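Local coordinates for protein type VI secretion system component (Escherichia coli O6, PDB 2P5Z) that is a component of the type VI secretion system, resembles the T4 phage tail proteins gp27 and gp5, and probably forms part of a cell-puncturing device, at residues 112-117 with 186-191; 137-142 with 197-202; 156-161 with 295-300; 163-168 with 385-390. All coordinates share one frame; numbering follows the deposited sequence.

Interaction 1. Residues 112-117 with 186-191; sequences PRMALL and FRFATD
The F186 ring carries the methyl of M114 over one face, CE standing 3.7 Å above the ring plane and offset toward the rim, while F188 CE2 meets the same ring at its edge and in its plane. The sulfur of M114 comes in more obliquely and serves both phenylalanines, with SD 3.5 Å from F186 CE2 and 3.8 Å from F188 CZ. This pair of Met-aromatic contacts, one reinforced by a CH-pi contact from the methyl, depends on a fully drawn-out chain: CG lies anti to the backbone N (chi1 -175°) and the next torsion is extended. Here the loop after strand 104-111, where it enters a 3-10 segment at M114, packs on one side of strand 185-191, within the part of the chain assigned to the phage baseplate family. P112 reaches the same surface, its CG 3.7 Å from F188 CE1 and oblique to that ring, the two side chains crossing at about a right angle. F188 also meets F43 edge-to-face, and L179 of helix 171-182 touches F186.

Interaction 2. Residues 137-142 with 197-202; sequences KILRER and EVIEFY
L139 on helix 131-140 divides its two methyls between two residues of strand 196-202, giving a compact example of how one branched side chain can span neighbouring positions on a sheet face. L139 CD1 goes to F201, 4.0 Å from F201 CZ and 4.1 Å from F201 CE2; it meets that corner of the ring at the edge, close to its plane. L139 CD2 goes to I199 instead, 4.5 Å from I199 CD1, a looser touch. The split follows from the leucine conformation: CG stands anti to the carbonyl carbon (chi1 -70°), and chi2 of 176° sets the two methyls toward successive inward-facing positions along the strand. In F201 a similar first torsion (chi1 -59°) aims the ring at the helix, so that its CZ and CE2 corner meets the leucine coming from the opposite direction. I199 contributes twice, since its CG2 lies 3.5 Å above one face of the F201 ring while its CD1 meets the leucine. F152 stacks on F201, and F150 of the adjoining strand 150-153 touches both L139 and I199. The contact is that of a helix packed by a buried leucine on one face of the small mixed sheet 150-153, 196-202 and 185-191, its R140 being exposed.

Interaction 3. Residues 156-161 with 295-300; sequences SEYPAR and GAFYAR
R161 and Y298 face each other from opposite directions, and the arginine gets there by a bend: CG lies anti to the carbonyl carbon (chi1 -61°), after which chi2 of -100° turns the chain before it straightens again. R161 NH2 then ends 3.3 Å from Y298 OH, with the guanidinium and ring planes 39° apart and the hydroxyl placed obliquely to the charged group. Both side chains also touch V182 of helix 171-182. One residue earlier, F297 occupies the N-cap position of helix 298-308. F297 CZ lies 4.4 Å from Y158 CE2, obliquely to both rings, and F297 CD2 sits 4.1 Å above one face of the Y298 ring. The hydroxyl of Y158 is occupied elsewhere, hydrogen-bonded to D203, which also receives the backbone N of S156. Farther out, the R300 guanidinium turns an edge to S156, R300 NH2 lying 4.3 Å from S156 OG, too distant for more than loose contact. This worked case is a sparse contact at the protein surface: the N-cap and first turn of helix 298-308, a short way after an unmodelled region, lie against the loop between strands 150-153 and 161-166 and the first residue of the latter.

Interaction 4. Residues 163-168 with 385-390; sequences QVMQYG and GTLPAR
L387 meets both M165 and Y167, joining the central strand of a five-stranded antiparallel sheet, consistent with the OB fold assigned to this region and with the resemblance to gp5, to strand 161-166 and the residue after it, in the part probably related to gp27. Within this contact, an example of two domains meeting, one leucine serves two residues of the neighbouring domain, and Q163 and M165 make further polar links to W428 and D462. Just before the strand, T386 hydrogen-bonds through its backbone to a second subunit of the assembly. L387 follows, with CG anti to the carbonyl carbon (chi1 -65°), and its two methyls part company. L387 CD1 meets M165 CE tip to tip at 4.1 Å; the methionine, bent at its last torsion, brings only its methyl to the leucine. L387 CD2 lies alongside the end of Y167, 3.6 Å from Y167 OH and 4.0 Å from Y167 CZ, oblique to the ring, the two side chains sliding past each other in opposite directions. Y167, just past the end of strand 161-166, has CG anti to the backbone N (chi1 -176°), which carries its ring end toward L387. E458 of the second subunit also packs on L387. At the end of the segment R390 NH2 forms a salt bridge with OE2 of E451.

In the fold
From the N terminus, the first halves of all four contacts come in order, at 112-117, 137-142, 156-161 and 163-168, and their partners follow at 186-191, 197-202, 295-300 and 385-390. Every pair therefore crosses and none nests. Interactions 1 and 2 close loops of 68 and 54 residues on neighbouring strands of one small sheet; they touch directly, through a salt bridge of R113 NE to E197 OE2 (3.0 Å). Interaction 3 closes 133 residues at the surface, about 6 Å from interaction 2 at the nearest atoms. Interaction 4 spans 216 residues, tying strand 161-166 to the C-terminal OB-like domain, and meets interaction 2 where I138 CD1 packs on Q166 OE1.

Interaction 1. Residues 112-117 with 186-191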
loop_
_atom_site.group_PDB
_atom_site.type_symbol
_atom_site.label_atom_id
_atom_site.label_comp_id
_atom_site.label_asym_id
_atom_site.label_seq_id
_atom_site.Cartn_x
_atom_site.Cartn_y
_atom_site.Cartn_z
ATOM N N PRO A 112 -5.973 -4.524 24.641
ATOM C CA PRO A 112 -5.922 -5.722 25.464
ATOM C C PRO A 112 -4.542 -6.404 25.327
ATOM O O PRO A 112 -3.709 -6.004 24.490
ATOM C CB PRO A 112 -6.998 -6.596 24.834
ATOM C CG PRO A 112 -6.954 -6.240 23.426
ATOM C CD PRO A 112 -6.712 -4.767 23.387
ATOM N N ARG A 113 -4.294 -7.409 26.153
ATOM C CA ARG A 113 -2.983 -8.047 26.183
ATOM C C ARG A 113 -2.690 -8.769 24.851
ATOM O O ARG A 113 -1.542 -8.770 24.388
ATOM C CB ARG A 113 -2.880 -8.993 27.386
ATOM C CG ARG A 113 -2.685 -8.295 28.729
ATOM C CD ARG A 113 -3.036 -9.240 29.876
ATOM N NE ARG A 113 -4.432 -9.677 29.811
ATOM C CZ ARG A 113 -4.909 -10.791 30.374
ATOM N NH1 ARG A 113 -4.089 -11.612 31.030
ATOM N NH2 ARG A 113 -6.204 -11.103 30.270
ATOM N N MET A 114 -3.743 -9.293 24.215
ATOM C CA MET A 114 -3.655 -9.877 22.883
ATOM C C MET A 114 -2.926 -8.999 21.882
ATOM O O MET A 114 -2.132 -9.504 21.118
ATOM C CB MET A 114 -5.033 -10.281 22.350
ATOM C CG MET A 114 -4.999 -11.020 20.993
ATOM S SD MET A 114 -6.625 -11.572 20.455
ATOM C CE MET A 114 -6.196 -13.024 19.504
ATOM N N ALA A 115 -3.142 -7.683 21.904
ATOM C CA ALA A 115 -2.380 -6.769 21.032
ATOM C C ALA A 115 -0.866 -6.943 21.143
ATOM O O ALA A 115 -0.151 -6.664 20.193
ATOM C CB ALA A 115 -2.727 -5.337 21.314
ATOM N N LEU A 116 -0.381 -7.415 22.289
ATOM C CA LEU A 116 1.061 -7.570 22.473
ATOM C C LEU A 116 1.676 -8.705 21.658
ATOM O O LEU A 116 2.885 -8.722 21.493
ATOM C CB LEU A 116 1.429 -7.729 23.941
ATOM C CG LEU A 116 1.060 -6.561 24.839
ATOM C CD1 LEU A 116 1.279 -7.004 26.280
ATOM C CD2 LEU A 116 1.870 -5.290 24.497
ATOM N N LEU A 117 0.846 -9.603 21.105
ATOM C CA LEU A 117 1.311 -10.632 20.161
ATOM C C LEU A 117 1.969 -10.061 18.905
ATOM O O LEU A 117 2.578 -10.793 18.136
ATOM C CB LEU A 117 0.192 -11.558 19.683
ATOM C CG LEU A 117 -0.835 -12.332 20.507
ATOM C CD1 LEU A 117 -1.051 -13.699 19.892
ATOM C CD2 LEU A 117 -0.544 -12.403 22.011
ATOM N N PHE A 186 -13.388 -14.000 17.064
ATOM C CA PHE A 186 -13.357 -13.699 18.474
ATOM C C PHE A 186 -13.904 -12.322 18.882
ATOM O O PHE A 186 -13.963 -11.380 18.077
ATOM C CB PHE A 186 -11.955 -13.920 19.054
ATOM C CG PHE A 186 -10.874 -13.095 18.418
ATOM C CD1 PHE A 186 -10.218 -13.538 17.274
ATOM C CD2 PHE A 186 -10.471 -11.896 18.996
ATOM C CE1 PHE A 186 -9.184 -12.786 16.704
ATOM C CE2 PHE A 186 -9.435 -11.127 18.432
ATOM C CZ PHE A 186 -8.772 -11.591 17.300
ATOM N N ARG A 187 -14.278 -12.228 20.153
ATOM C CA ARG A 187 -14.572 -10.960 20.773
ATOM C C ARG A 187 -13.987 -10.917 22.168
ATOM O O ARG A 187 -13.557 -11.937 22.709
ATOM C CB ARG A 187 -16.078 -10.732 20.852
ATOM C CG ARG A 187 -16.812 -11.592 21.844
ATOM C CD ARG A 187 -18.279 -11.521 21.518
ATOM N NE ARG A 187 -19.093 -12.340 22.401
ATOM C CZ ARG A 187 -19.589 -11.919 23.555
ATOM N NH1 ARG A 187 -19.352 -10.676 23.977
ATOM N NH2 ARG A 187 -20.316 -12.751 24.288
ATOM N N PHE A 188 -14.000 -9.729 22.758
ATOM C CA PHE A 188 -13.498 -9.544 24.096
ATOM C C PHE A 188 -14.657 -9.412 25.064
ATOM O O PHE A 188 -15.724 -8.932 24.699
ATOM C CB PHE A 188 -12.569 -8.344 24.137
ATOM C CG PHE A 188 -11.306 -8.556 23.371
ATOM C CD1 PHE A 188 -10.176 -9.047 23.999
ATOM C CD2 PHE A 188 -11.248 -8.298 22.015
ATOM C CE1 PHE A 188 -9.023 -9.263 23.295
ATOM C CE2 PHE A 188 -10.091 -8.519 21.301
ATOM C CZ PHE A 188 -8.975 -8.998 21.947
ATOM N N ALA A 189 -14.465 -9.894 26.287
ATOM C CA ALA A 189 -15.498 -9.808 27.311
ATOM C C ALA A 189 -14.811 -9.544 28.623
ATOM O O ALA A 189 -13.590 -9.670 28.723
ATOM C CB ALA A 189 -16.315 -11.092 27.374
ATOM N N THR A 190 -15.582 -9.172 29.632
ATOM C CA THR A 190 -15.009 -8.757 30.901
ATOM C C THR A 190 -15.327 -9.782 31.986
ATOM O O THR A 190 -16.442 -10.291 32.067
ATOM C CB THR A 190 -15.487 -7.326 31.244
ATOM O OG1 THR A 190 -14.889 -6.411 30.307
ATOM C CG2 THR A 190 -15.137 -6.910 32.707
ATOM N N ASP A 191 -14.314 -10.126 32.775
ATOM C CA ASP A 191 -14.501 -10.963 33.951
ATOM C C ASP A 191 -14.665 -9.981 35.090
ATOM O O ASP A 191 -13.684 -9.342 35.513
ATOM C CB ASP A 191 -13.263 -11.843 34.180
ATOM C CG ASP A 191 -13.464 -12.910 35.262
ATOM O OD1 ASP A 191 -13.782 -12.572 36.429
ATOM O OD2 ASP A 191 -13.255 -14.103 34.945
#

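Interaction 2. Residues 137-142 with 197-202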
loop_
_atom_site.group_PDB
_atom_site.type_symbol
_atom_site.label_atom_id
_atom_site.label_comp_id
_atom_site.label_asym_id
_atom_site.label_seq_id
_atom_site.Cartn_x
_atom_site.Cartn_y
_atom_site.Cartn_z
ATOM N N LYS A 137 -1.616 -22.702 22.009
ATOM C CA LYS A 137 -0.172 -22.767 22.251
ATOM C C LYS A 137 0.462 -21.404 22.210
ATOM O O LYS A 137 1.169 -21.045 23.140
ATOM C CB LYS A 137 0.549 -23.677 21.254
ATOM C CG LYS A 137 0.495 -25.146 21.573
ATOM C CD LYS A 137 1.438 -25.909 20.648
ATOM C CE LYS A 137 2.170 -27.034 21.379
ATOM N NZ LYS A 137 3.481 -26.528 21.927
ATOM N N ILE A 138 0.200 -20.640 21.147
ATOM C CA ILE A 138 0.755 -19.280 21.009
ATOM C C ILE A 138 0.383 -18.380 22.203
ATOM O O ILE A 138 1.243 -17.672 22.756
ATOM C CB ILE A 138 0.271 -18.635 19.709
ATOM C CG1 ILE A 138 0.855 -19.365 18.501
ATOM C CG2 ILE A 138 0.668 -17.158 19.645
ATOM C CD1 ILE A 138 1.941 -18.583 17.829
ATOM N N LEU A 139 -0.890 -18.454 22.606
ATOM C CA LEU A 139 -1.388 -17.764 23.798
ATOM C C LEU A 139 -0.655 -18.166 25.075
ATOM O O LEU A 139 -0.111 -17.295 25.783
ATOM C CB LEU A 139 -2.906 -17.959 23.951
ATOM C CG LEU A 139 -3.681 -17.190 22.863
ATOM C CD1 LEU A 139 -5.185 -17.410 22.899
ATOM C CD2 LEU A 139 -3.350 -15.710 22.947
ATOM N N ARG A 140 -0.594 -19.476 25.338
ATOM C CA ARG A 140 0.006 -19.974 26.580
ATOM C C ARG A 140 1.534 -19.926 26.636
ATOM O O ARG A 140 2.102 -19.541 27.659
ATOM C CB ARG A 140 -0.479 -21.383 26.890
ATOM C CG ARG A 140 -1.989 -21.501 27.091
ATOM C CD ARG A 140 -2.294 -22.899 27.480
ATOM N NE ARG A 140 -3.691 -23.195 27.776
ATOM C CZ ARG A 140 -4.250 -23.019 28.969
ATOM N NH1 ARG A 140 -5.516 -23.348 29.143
ATOM N NH2 ARG A 140 -3.554 -22.499 29.980
ATOM N N GLU A 141 2.204 -20.283 25.546
ATOM C CA GLU A 141 3.662 -20.408 25.589
ATOM C C GLU A 141 4.387 -19.084 25.571
ATOM O O GLU A 141 4.972 -18.688 26.567
ATOM C CB GLU A 141 4.161 -21.361 24.507
ATOM C CG GLU A 141 3.507 -22.711 24.670
ATOM C CD GLU A 141 3.790 -23.685 23.568
ATOM O OE1 GLU A 141 3.155 -24.758 23.581
ATOM O OE2 GLU A 141 4.638 -23.402 22.694
ATOM N N ARG A 142 4.315 -18.373 24.459
ATOM C CA ARG A 142 5.008 -17.098 24.329
ATOM C C ARG A 142 4.333 -15.933 25.099
ATOM O O ARG A 142 4.951 -14.913 25.375
ATOM C CB ARG A 142 5.168 -16.792 22.831
ATOM C CG ARG A 142 5.942 -15.527 22.471
ATOM C CD ARG A 142 7.380 -15.520 22.977
ATOM N NE ARG A 142 8.045 -14.296 22.537
ATOM C CZ ARG A 142 8.523 -13.350 23.340
ATOM N NH1 ARG A 142 8.454 -13.480 24.662
ATOM N NH2 ARG A 142 9.090 -12.273 22.810
ATOM N N GLU A 197 -9.775 -8.679 30.873
ATOM C CA GLU A 197 -10.399 -8.960 29.583
ATOM C C GLU A 197 -10.134 -10.405 29.159
ATOM O O GLU A 197 -9.044 -10.940 29.366
ATOM C CB GLU A 197 -9.907 -7.968 28.515
ATOM C CG GLU A 197 -8.586 -8.306 27.808
ATOM C CD GLU A 197 -7.312 -8.012 28.621
ATOM O OE1 GLU A 197 -7.394 -7.701 29.831
ATOM O OE2 GLU A 197 -6.203 -8.093 28.032
ATOM N N VAL A 198 -11.155 -11.021 28.575
ATOM C CA VAL A 198 -11.164 -12.428 28.207
ATOM C C VAL A 198 -11.484 -12.528 26.714
ATOM O O VAL A 198 -12.503 -11.984 26.271
ATOM C CB VAL A 198 -12.276 -13.195 29.002
ATOM C CG1 VAL A 198 -12.398 -14.633 28.543
ATOM C CG2 VAL A 198 -12.038 -13.123 30.525
ATOM N N ILE A 199 -10.622 -13.211 25.945
ATOM C CA ILE A 199 -10.861 -13.491 24.519
ATOM C C ILE A 199 -11.790 -14.679 24.327
ATOM O O ILE A 199 -11.488 -15.779 24.746
ATOM C CB ILE A 199 -9.554 -13.873 23.801
ATOM C CG1 ILE A 199 -8.444 -12.863 24.105
ATOM C CG2 ILE A 199 -9.791 -14.047 22.301
ATOM C CD1 ILE A 199 -7.073 -13.372 23.760
ATOM N N GLU A 200 -12.916 -14.492 23.669
ATOM C CA GLU A 200 -13.796 -15.611 23.477
ATOM C C GLU A 200 -13.866 -15.925 22.023
ATOM O O GLU A 200 -14.180 -15.053 21.231
ATOM C CB GLU A 200 -15.182 -15.307 24.032
ATOM C CG GLU A 200 -15.129 -14.748 25.445
ATOM C CD GLU A 200 -16.479 -14.642 26.082
ATOM O OE1 GLU A 200 -17.489 -14.683 25.344
ATOM O OE2 GLU A 200 -16.519 -14.516 27.330
ATOM N N PHE A 201 -13.584 -17.176 21.676
ATOM C CA PHE A 201 -13.594 -17.631 20.292
ATOM C C PHE A 201 -14.896 -18.349 19.976
ATOM O O PHE A 201 -15.432 -19.077 20.822
ATOM C CB PHE A 201 -12.429 -18.589 20.023
ATOM C CG PHE A 201 -11.050 -17.996 20.274
ATOM C CD1 PHE A 201 -10.364 -17.330 19.253
ATOM C CD2 PHE A 201 -10.422 -18.153 21.503
ATOM C CE1 PHE A 201 -9.085 -16.817 19.453
ATOM C CE2 PHE A 201 -9.144 -17.640 21.715
ATOM C CZ PHE A 201 -8.470 -16.968 20.674
ATOM N N TYR A 202 -15.405 -18.148 18.759
ATOM C CA TYR A 202 -16.634 -18.801 18.299
ATOM C C TYR A 202 -16.542 -19.012 16.801
ATOM O O TYR A 202 -15.768 -18.325 16.128
ATOM C CB TYR A 202 -17.867 -17.922 18.536
ATOM C CG TYR A 202 -18.101 -17.471 19.948
ATOM C CD1 TYR A 202 -18.721 -18.307 20.873
ATOM C CD2 TYR A 202 -17.700 -16.215 20.360
ATOM C CE1 TYR A 202 -18.958 -17.891 22.159
ATOM C CE2 TYR A 202 -17.911 -15.798 21.645
ATOM C CZ TYR A 202 -18.543 -16.635 22.542
ATOM O OH TYR A 202 -18.735 -16.218 23.836
#

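Interaction 3. Residues 156-161 with 295-300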
loop_
_atom_site.group_PDB
_atom_site.type_symbol
_atom_site.label_atom_id
_atom_site.label_comp_id
_atom_site.label_asym_id
_atom_site.label_seq_id
_atom_site.Cartn_x
_atom_site.Cartn_y
_atom_site.Cartn_z
ATOM N N SER A 156 -18.231 -26.346 15.409
ATOM C CA SER A 156 -17.602 -27.252 14.457
ATOM C C SER A 156 -16.379 -27.974 15.030
ATOM O O SER A 156 -15.801 -27.551 16.035
ATOM C CB SER A 156 -17.216 -26.504 13.186
ATOM O OG SER A 156 -18.352 -26.300 12.375
ATOM N N GLU A 157 -16.000 -29.077 14.386
ATOM C CA GLU A 157 -14.815 -29.846 14.786
ATOM C C GLU A 157 -13.675 -29.579 13.824
ATOM O O GLU A 157 -13.877 -29.528 12.610
ATOM C CB GLU A 157 -15.121 -31.343 14.847
ATOM C CG GLU A 157 -15.914 -31.743 16.083
ATOM C CD GLU A 157 -15.975 -33.249 16.284
ATOM O OE1 GLU A 157 -16.811 -33.909 15.626
ATOM O OE2 GLU A 157 -15.195 -33.768 17.115
ATOM N N TYR A 158 -12.480 -29.397 14.367
ATOM C CA TYR A 158 -11.352 -28.991 13.539
ATOM C C TYR A 158 -10.326 -30.097 13.438
ATOM O O TYR A 158 -9.848 -30.596 14.453
ATOM C CB TYR A 158 -10.744 -27.666 14.030
ATOM C CG TYR A 158 -11.762 -26.568 13.912
ATOM C CD1 TYR A 158 -12.583 -26.229 14.986
ATOM C CD2 TYR A 158 -11.959 -25.921 12.707
ATOM C CE1 TYR A 158 -13.552 -25.269 14.854
ATOM C CE2 TYR A 158 -12.917 -24.962 12.573
ATOM C CZ TYR A 158 -13.708 -24.636 13.644
ATOM O OH TYR A 158 -14.668 -23.671 13.493
ATOM N N PRO A 159 -10.021 -30.509 12.201
ATOM C CA PRO A 159 -9.035 -31.536 11.895
ATOM C C PRO A 159 -7.654 -31.195 12.424
ATOM O O PRO A 159 -7.305 -30.024 12.553
ATOM C CB PRO A 159 -9.025 -31.558 10.366
ATOM C CG PRO A 159 -10.398 -31.073 9.983
ATOM C CD PRO A 159 -10.683 -30.004 10.986
ATOM N N ALA A 160 -6.890 -32.223 12.776
ATOM C CA ALA A 160 -5.479 -32.032 13.058
ATOM C C ALA A 160 -4.781 -31.744 11.727
ATOM O O ALA A 160 -5.153 -32.284 10.683
ATOM C CB ALA A 160 -4.891 -33.253 13.735
ATOM N N ARG A 161 -3.820 -30.834 11.755
ATOM C CA ARG A 161 -3.042 -30.532 10.575
ATOM C C ARG A 161 -1.680 -31.126 10.822
ATOM O O ARG A 161 -1.152 -31.037 11.921
ATOM C CB ARG A 161 -2.905 -29.026 10.397
ATOM C CG ARG A 161 -4.206 -28.279 10.227
ATOM C CD ARG A 161 -4.473 -27.971 8.772
ATOM N NE ARG A 161 -5.519 -26.962 8.638
ATOM C CZ ARG A 161 -5.297 -25.650 8.604
ATOM N NH1 ARG A 161 -4.059 -25.179 8.689
ATOM N NH2 ARG A 161 -6.314 -24.811 8.480
ATOM N N GLY A 295 -12.440 -29.155 2.922
ATOM C CA GLY A 295 -13.794 -29.115 2.375
ATOM C C GLY A 295 -13.956 -28.177 1.189
ATOM O O GLY A 295 -12.967 -27.939 0.507
ATOM N N ALA A 296 -15.154 -27.653 0.869
ATOM C CA ALA A 296 -16.540 -28.056 1.285
ATOM C C ALA A 296 -17.581 -27.060 1.875
ATOM O O ALA A 296 -18.317 -26.463 1.087
ATOM C CB ALA A 296 -16.672 -29.466 1.933
ATOM N N PHE A 297 -17.657 -26.784 3.181
ATOM C CA PHE A 297 -16.622 -26.268 4.106
ATOM C C PHE A 297 -15.810 -25.048 3.737
ATOM O O PHE A 297 -16.186 -23.957 4.125
ATOM C CB PHE A 297 -15.830 -27.243 4.962
ATOM C CG PHE A 297 -15.291 -26.575 6.200
ATOM C CD1 PHE A 297 -16.118 -26.382 7.300
ATOM C CD2 PHE A 297 -13.998 -26.045 6.236
ATOM C CE1 PHE A 297 -15.659 -25.717 8.438
ATOM C CE2 PHE A 297 -13.534 -25.367 7.364
ATOM C CZ PHE A 297 -14.366 -25.207 8.468
ATOM N N TYR A 298 -14.675 -25.221 3.075
ATOM C CA TYR A 298 -13.888 -24.066 2.675
ATOM C C TYR A 298 -14.670 -23.216 1.676
ATOM O O TYR A 298 -14.550 -21.990 1.659
ATOM C CB TYR A 298 -12.552 -24.493 2.083
ATOM C CG TYR A 298 -11.461 -24.672 3.107
ATOM C CD1 TYR A 298 -10.913 -23.571 3.759
ATOM C CD2 TYR A 298 -10.961 -25.940 3.419
ATOM C CE1 TYR A 298 -9.902 -23.722 4.704
ATOM C CE2 TYR A 298 -9.954 -26.097 4.362
ATOM C CZ TYR A 298 -9.428 -24.983 4.997
ATOM O OH TYR A 298 -8.429 -25.114 5.926
ATOM N N ALA A 299 -15.483 -23.885 0.862
ATOM C CA ALA A 299 -16.393 -23.218 -0.050
ATOM C C ALA A 299 -17.562 -22.596 0.726
ATOM O O ALA A 299 -18.096 -21.567 0.318
ATOM C CB ALA A 299 -16.900 -24.195 -1.109
ATOM N N ARG A 300 -17.944 -23.224 1.839
ATOM C CA ARG A 300 -19.038 -22.738 2.669
ATOM C C ARG A 300 -18.622 -21.497 3.451
ATOM O O ARG A 300 -19.373 -20.521 3.498
ATOM C CB ARG A 300 -19.532 -23.829 3.619
ATOM C CG ARG A 300 -20.921 -23.570 4.197
ATOM C CD ARG A 300 -20.872 -23.163 5.644
ATOM N NE ARG A 300 -20.664 -24.294 6.542
ATOM C CZ ARG A 300 -20.109 -24.197 7.749
ATOM N NH1 ARG A 300 -19.696 -23.025 8.199
ATOM N NH2 ARG A 300 -19.952 -25.272 8.507
#

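Interaction 4. Residues 163-168 with 385-390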
loop_
_atom_site.group_PDB
_atom_site.type_symbol
_atom_site.label_atom_id
_atom_site.label_comp_id
_atom_site.label_asym_id
_atom_site.label_seq_id
_atom_site.Cartn_x
_atom_site.Cartn_y
_atom_site.Cartn_z
ATOM N N GLN A 163 1.489 -30.474 9.429
ATOM C CA GLN A 163 2.477 -29.425 9.644
ATOM C C GLN A 163 1.894 -28.050 9.286
ATOM O O GLN A 163 1.196 -27.900 8.284
ATOM C CB GLN A 163 3.741 -29.671 8.815
ATOM C CG GLN A 163 4.409 -30.994 9.066
ATOM C CD GLN A 163 5.760 -31.114 8.402
ATOM O OE1 GLN A 163 6.790 -31.122 9.075
ATOM N NE2 GLN A 163 5.765 -31.217 7.087
ATOM N N VAL A 164 2.191 -27.043 10.105
ATOM C CA VAL A 164 1.725 -25.682 9.854
ATOM C C VAL A 164 2.879 -24.745 10.121
ATOM O O VAL A 164 3.408 -24.714 11.231
ATOM C CB VAL A 164 0.536 -25.298 10.763
ATOM C CG1 VAL A 164 0.283 -23.769 10.730
ATOM C CG2 VAL A 164 -0.733 -26.049 10.355
ATOM N N MET A 165 3.286 -24.006 9.095
ATOM C CA MET A 165 4.427 -23.094 9.203
ATOM C C MET A 165 4.043 -21.630 9.537
ATOM O O MET A 165 3.136 -21.051 8.929
ATOM C CB MET A 165 5.218 -23.105 7.890
ATOM C CG MET A 165 6.672 -22.720 8.072
ATOM S SD MET A 165 7.618 -22.548 6.542
ATOM C CE MET A 165 9.141 -23.209 7.129
ATOM N N GLN A 166 4.751 -21.044 10.492
ATOM C CA GLN A 166 4.732 -19.602 10.716
ATOM C C GLN A 166 6.075 -19.059 10.232
ATOM O O GLN A 166 7.119 -19.362 10.804
ATOM C CB GLN A 166 4.542 -19.290 12.206
ATOM C CG GLN A 166 4.794 -17.840 12.610
ATOM C CD GLN A 166 4.450 -17.550 14.074
ATOM O OE1 GLN A 166 4.145 -18.458 14.852
ATOM N NE2 GLN A 166 4.514 -16.278 14.451
ATOM N N TYR A 167 6.058 -18.282 9.157
ATOM C CA TYR A 167 7.295 -17.696 8.646
ATOM C C TYR A 167 7.081 -16.213 8.311
ATOM O O TYR A 167 6.170 -15.869 7.552
ATOM C CB TYR A 167 7.801 -18.487 7.429
ATOM C CG TYR A 167 9.135 -18.013 6.873
ATOM C CD1 TYR A 167 9.205 -17.075 5.831
ATOM C CD2 TYR A 167 10.320 -18.485 7.397
ATOM C CE1 TYR A 167 10.422 -16.638 5.332
ATOM C CE2 TYR A 167 11.544 -18.050 6.912
ATOM C CZ TYR A 167 11.593 -17.139 5.876
ATOM O OH TYR A 167 12.828 -16.733 5.405
ATOM N N GLY A 168 7.939 -15.357 8.865
ATOM C CA GLY A 168 7.872 -13.897 8.657
ATOM C C GLY A 168 6.531 -13.268 9.023
ATOM O O GLY A 168 5.984 -12.481 8.266
ATOM N N GLY A 385 11.863 -17.622 -3.481
ATOM C CA GLY A 385 13.159 -18.200 -3.168
ATOM C C GLY A 385 13.077 -19.469 -2.333
ATOM O O GLY A 385 12.007 -20.056 -2.131
ATOM N N THR A 386 14.219 -19.863 -1.807
ATOM C CA THR A 386 14.367 -21.178 -1.247
ATOM C C THR A 386 14.888 -21.112 0.191
ATOM O O THR A 386 15.569 -20.157 0.573
ATOM C CB THR A 386 15.295 -22.000 -2.156
ATOM O OG1 THR A 386 14.932 -23.374 -2.069
ATOM C CG2 THR A 386 16.749 -21.824 -1.780
ATOM N N LEU A 387 14.547 -22.099 1.011
ATOM C CA LEU A 387 15.105 -22.132 2.371
ATOM C C LEU A 387 16.152 -23.232 2.506
ATOM O O LEU A 387 15.916 -24.371 2.092
ATOM C CB LEU A 387 14.018 -22.325 3.429
ATOM C CG LEU A 387 12.986 -21.220 3.579
ATOM C CD1 LEU A 387 12.023 -21.602 4.684
ATOM C CD2 LEU A 387 13.699 -19.908 3.877
ATOM N N PRO A 388 17.311 -22.895 3.078
ATOM C CA PRO A 388 18.308 -23.925 3.337
ATOM C C PRO A 388 17.869 -24.820 4.492
ATOM O O PRO A 388 17.250 -24.346 5.450
ATOM C CB PRO A 388 19.552 -23.128 3.727
ATOM C CG PRO A 388 19.029 -21.839 4.275
ATOM C CD PRO A 388 17.750 -21.557 3.521
ATOM N N ALA A 389 18.148 -26.114 4.384
ATOM C CA ALA A 389 17.903 -27.009 5.495
ATOM C C ALA A 389 19.004 -28.053 5.591
ATOM O O ALA A 389 19.752 -28.260 4.639
ATOM C CB ALA A 389 16.572 -27.662 5.345
ATOM N N ARG A 390 19.102 -28.695 6.751
ATOM C CA ARG A 390 20.008 -29.815 6.945
ATOM C C ARG A 390 19.202 -31.066 7.172
ATOM O O ARG A 390 18.335 -31.076 8.041
ATOM C CB ARG A 390 20.904 -29.585 8.155
ATOM C CG ARG A 390 22.072 -28.688 7.874
ATOM C CD ARG A 390 23.255 -29.059 8.743
ATOM N NE ARG A 390 24.456 -28.343 8.320
ATOM C CZ ARG A 390 24.843 -27.171 8.818
ATOM N NH1 ARG A 390 24.122 -26.581 9.767
ATOM N NH2 ARG A 390 25.951 -26.589 8.372
#